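Local coordinates for protein lovastatin nonaketide synthase mokA (Monascus pilosus, PDB 6AD3) that builds the nonaketide backbone of monacolin K (lovastatin) from malonyl-CoA in nine iterative steps, represented here by its C-terminal condensation domain, at residues Lys154-Arg165 with Ala184-Trp195. The protein carries 1 engineered substitution. Numbering follows the deposited sequence.
Sequences KNKVQVIQVADR and AGDTLRLVDFFW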
# COMPACT_ATOMS: atom_id res chain seq x y z
N LYS A 154 16.22 16.05 -10.20
CA LYS A 154 15.72 17.31 -9.69
C LYS A 154 15.24 17.21 -8.25
O LYS A 154 14.84 18.20 -7.67
CB LYS A 154 14.59 17.82 -10.58
CG LYS A 154 14.85 17.64 -12.06
CD LYS A 154 15.90 18.59 -12.58
CE LYS A 154 16.17 18.35 -14.07
NZ LYS A 154 17.64 18.28 -14.36
N ASN A 155 15.43 16.05 -7.63
CA ASN A 155 15.14 15.91 -6.25
C ASN A 155 16.32 16.29 -5.39
O ASN A 155 17.46 16.35 -5.90
CB ASN A 155 14.67 14.46 -5.95
CG ASN A 155 13.25 14.20 -6.44
OD1 ASN A 155 12.35 15.00 -6.21
ND2 ASN A 155 13.08 13.14 -7.24
N LYS A 156 16.04 16.62 -4.12
CA LYS A 156 17.07 17.11 -3.20
C LYS A 156 17.06 16.32 -1.91
O LYS A 156 16.02 15.72 -1.52
CB LYS A 156 16.89 18.60 -2.86
CG LYS A 156 16.63 19.49 -4.03
CD LYS A 156 17.88 19.67 -4.86
CE LYS A 156 17.71 20.85 -5.81
NZ LYS A 156 18.88 20.97 -6.70
N VAL A 157 18.20 16.31 -1.27
CA VAL A 157 18.37 15.71 0.06
C VAL A 157 18.56 16.82 1.07
O VAL A 157 19.37 17.73 0.85
CB VAL A 157 19.59 14.79 0.08
CG1 VAL A 157 19.79 14.16 1.45
CG2 VAL A 157 19.46 13.73 -1.00
N GLN A 158 17.91 16.69 2.23
CA GLN A 158 18.05 17.70 3.27
C GLN A 158 18.38 17.08 4.58
O GLN A 158 17.82 16.03 4.95
CB GLN A 158 16.78 18.49 3.41
CG GLN A 158 16.44 19.28 2.15
CD GLN A 158 15.02 19.67 2.11
OE1 GLN A 158 14.67 20.80 2.48
NE2 GLN A 158 14.16 18.74 1.73
N VAL A 159 19.29 17.73 5.30
CA VAL A 159 19.60 17.30 6.65
C VAL A 159 19.33 18.49 7.53
O VAL A 159 19.98 19.56 7.35
CB VAL A 159 21.08 16.82 6.79
CG1 VAL A 159 21.35 16.33 8.20
CG2 VAL A 159 21.36 15.69 5.79
N ILE A 160 18.29 18.39 8.37
CA ILE A 160 17.68 19.59 8.99
C ILE A 160 17.71 19.54 10.51
O ILE A 160 17.18 18.64 11.13
CB ILE A 160 16.22 19.80 8.51
CG1 ILE A 160 16.17 20.00 6.99
CG2 ILE A 160 15.56 20.99 9.23
CD1 ILE A 160 14.76 20.14 6.46
N GLN A 161 18.40 20.50 11.14
CA GLN A 161 18.39 20.58 12.57
C GLN A 161 17.03 21.09 13.10
O GLN A 161 16.51 22.13 12.64
CB GLN A 161 19.49 21.54 13.06
CG GLN A 161 19.76 21.38 14.53
CD GLN A 161 20.79 22.38 15.01
OE1 GLN A 161 21.63 22.85 14.25
NE2 GLN A 161 20.75 22.68 16.28
N VAL A 162 16.48 20.38 14.06
CA VAL A 162 15.27 20.85 14.75
C VAL A 162 15.54 20.94 16.25
O VAL A 162 16.54 20.42 16.74
CB VAL A 162 14.04 19.95 14.46
CG1 VAL A 162 13.70 20.03 13.00
CG2 VAL A 162 14.30 18.52 14.89
N ALA A 163 14.62 21.53 16.96
CA ALA A 163 14.82 21.85 18.37
C ALA A 163 14.72 20.59 19.21
O ALA A 163 15.43 20.46 20.21
CB ALA A 163 13.79 22.87 18.82
N ASP A 164 13.88 19.64 18.78
CA ASP A 164 13.46 18.54 19.62
C ASP A 164 12.53 17.65 18.82
O ASP A 164 12.22 17.94 17.67
CB ASP A 164 12.73 19.03 20.91
CG ASP A 164 11.54 19.95 20.61
OD1 ASP A 164 11.01 20.00 19.47
OD2 ASP A 164 11.15 20.68 21.54
N ARG A 165 12.07 16.58 19.43
CA ARG A 165 11.21 15.65 18.69
C ARG A 165 9.98 16.34 18.12
O ARG A 165 9.53 16.00 17.02
CB ARG A 165 10.80 14.48 19.56
CG ARG A 165 9.81 13.55 18.88
CD ARG A 165 9.85 12.16 19.44
NE ARG A 165 8.68 11.37 19.02
CZ ARG A 165 8.70 10.06 18.89
NH1 ARG A 165 9.82 9.40 19.06
NH2 ARG A 165 7.60 9.42 18.58
N ALA A 184 8.24 18.96 -13.19
CA ALA A 184 9.63 19.37 -13.12
C ALA A 184 10.55 18.27 -12.52
O ALA A 184 11.68 18.56 -12.11
CB ALA A 184 9.75 20.65 -12.29
N GLY A 185 9.98 17.10 -12.26
CA GLY A 185 10.71 16.02 -11.64
C GLY A 185 10.91 16.17 -10.15
O GLY A 185 11.75 15.51 -9.57
N ASP A 186 10.01 16.92 -9.52
CA ASP A 186 10.00 17.07 -8.06
C ASP A 186 9.01 16.05 -7.51
O ASP A 186 7.79 16.21 -7.69
CB ASP A 186 9.52 18.51 -7.70
CG ASP A 186 9.36 18.71 -6.24
OD1 ASP A 186 10.27 18.32 -5.51
OD2 ASP A 186 8.28 19.17 -5.79
N THR A 187 9.54 14.91 -7.07
CA THR A 187 8.75 13.72 -6.83
C THR A 187 9.05 13.02 -5.50
O THR A 187 8.33 12.09 -5.12
CB THR A 187 8.94 12.67 -7.94
OG1 THR A 187 10.33 12.27 -7.96
CG2 THR A 187 8.56 13.26 -9.28
N LEU A 188 10.09 13.46 -4.79
CA LEU A 188 10.57 12.76 -3.58
C LEU A 188 10.99 13.80 -2.54
O LEU A 188 11.43 14.94 -2.90
CB LEU A 188 11.81 11.97 -3.93
CG LEU A 188 11.81 10.56 -4.44
CD1 LEU A 188 13.25 10.01 -4.28
CD2 LEU A 188 10.83 9.66 -3.68
N ARG A 189 10.87 13.46 -1.27
CA ARG A 189 11.59 14.17 -0.22
C ARG A 189 12.40 13.18 0.58
O ARG A 189 11.93 12.09 0.86
CB ARG A 189 10.62 14.91 0.72
CG ARG A 189 9.54 15.72 0.00
CD ARG A 189 10.00 17.13 -0.25
NE ARG A 189 8.98 17.89 -1.00
CZ ARG A 189 9.03 18.10 -2.30
NH1 ARG A 189 9.83 17.36 -3.05
NH2 ARG A 189 8.10 18.88 -2.88
N LEU A 190 13.68 13.50 0.77
CA LEU A 190 14.55 12.68 1.60
C LEU A 190 15.18 13.56 2.66
O LEU A 190 15.97 14.43 2.31
CB LEU A 190 15.66 12.05 0.76
CG LEU A 190 15.21 11.15 -0.38
CD1 LEU A 190 16.33 10.85 -1.35
CD2 LEU A 190 14.62 9.86 0.15
N VAL A 191 14.70 13.44 3.90
CA VAL A 191 14.98 14.41 4.95
C VAL A 191 15.40 13.71 6.23
O VAL A 191 14.68 12.82 6.73
CB VAL A 191 13.78 15.32 5.24
CG1 VAL A 191 14.14 16.34 6.33
CG2 VAL A 191 13.32 15.99 3.97
N ASP A 192 16.55 14.13 6.78
CA ASP A 192 17.03 13.65 8.07
C ASP A 192 16.86 14.76 9.07
O ASP A 192 17.60 15.77 9.00
CB ASP A 192 18.53 13.28 7.96
CG ASP A 192 19.18 12.96 9.33
OD1 ASP A 192 18.44 12.74 10.32
OD2 ASP A 192 20.44 12.98 9.40
N PHE A 193 15.74 14.74 9.79
CA PHE A 193 15.53 15.74 10.89
C PHE A 193 16.33 15.28 12.10
O PHE A 193 16.24 14.13 12.51
CB PHE A 193 14.05 15.82 11.31
CG PHE A 193 13.14 16.38 10.26
CD1 PHE A 193 13.11 17.73 9.99
CD2 PHE A 193 12.23 15.55 9.61
CE1 PHE A 193 12.21 18.26 9.07
CE2 PHE A 193 11.36 16.05 8.67
CZ PHE A 193 11.32 17.39 8.40
N PHE A 194 17.13 16.17 12.72
CA PHE A 194 18.02 15.72 13.79
C PHE A 194 18.04 16.71 14.94
O PHE A 194 17.82 17.90 14.75
CB PHE A 194 19.43 15.47 13.25
CG PHE A 194 20.21 16.72 12.90
CD1 PHE A 194 20.06 17.33 11.67
CD2 PHE A 194 21.07 17.31 13.83
CE1 PHE A 194 20.88 18.34 11.28
CE2 PHE A 194 21.88 18.36 13.45
CZ PHE A 194 21.75 18.91 12.18
N TRP A 195 18.18 16.17 16.14
CA TRP A 195 18.14 16.97 17.39
C TRP A 195 18.82 16.21 18.49
O TRP A 195 19.12 15.02 18.35
CB TRP A 195 16.71 17.26 17.78
CG TRP A 195 15.94 16.06 18.23
CD1 TRP A 195 15.73 15.66 19.53
CD2 TRP A 195 15.15 15.19 17.41
NE1 TRP A 195 14.92 14.54 19.55
CE2 TRP A 195 14.60 14.20 18.26
CE3 TRP A 195 15.00 15.04 16.02
CZ2 TRP A 195 13.82 13.14 17.77
CZ3 TRP A 195 14.27 13.97 15.54
CH2 TRP A 195 13.65 13.05 16.42
O HOH W 1 14.02 14.21 -10.36
O HOH W 2 12.89 18.66 -5.64
O HOH W 3 14.10 16.49 0.24
O HOH W 4 13.30 16.93 -3.56
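Asn155 clamps the start of 184-195 with its carboxamide, and beyond it the two chains run on as parallel strands. OD1 takes two backbone donors: Thr187 N, 2.9 Å from Asn155 OD1, lies in the carbonyl plane on a lone pair, while Leu188 N meets the same oxygen from above that plane through a more bent bond (142°). On the other branch Asn155 ND2 reaches Thr187 OG1 at 3.0 Å, almost within the amide plane, and also donates to Phe129 O, so the buried amide is held against rotation at both ends.

Between Asn155 and the paired strands the backbones separate (Lys156 CA to Arg189 CA 6.9 Å), and water 3 bridges the gap, donating to Lys156 O and accepting from Leu190 N and Gln158 NE2. The parallel ladder follows: Gln158 and Ile160 pair through both N and O, as in Ile160 N to Asp192 O at 2.8 Å, and Val162 N to Phe194 O closes it with a nearly straight bond (174°).

Side chains pack on both faces of the strand pair. Ile160 and Val162 pack on Phe193, with Val162 CG1 3.8 Å from Phe193 CD1. On the opposite face, with Val159 and Gln161, Phe194 is turned back over the neighbouring strand because its CG sits between the backbone N and carbonyl carbon (chi1 72°); Gln161 CB lies over one ring face, 4.0 Å from the centroid, a CH-pi contact. Trp195 turns one face of its ring to the backbone of Asp164 and Arg165, with Arg165 CA 4.0 Å from the centroid of the six-membered ring, a second CH-pi contact.

This is a beta-alpha-beta crossover in the condensation domain: helix 165-176, N-capped by Asp164, whose OD1 accepts from Gly167 N, links edge strand 157-161 to strand 188-195. That helix covers the Phe193 face, helix 112-125 packs against Leu190, and strand 199-206 continues the sheet beyond strand 188-195.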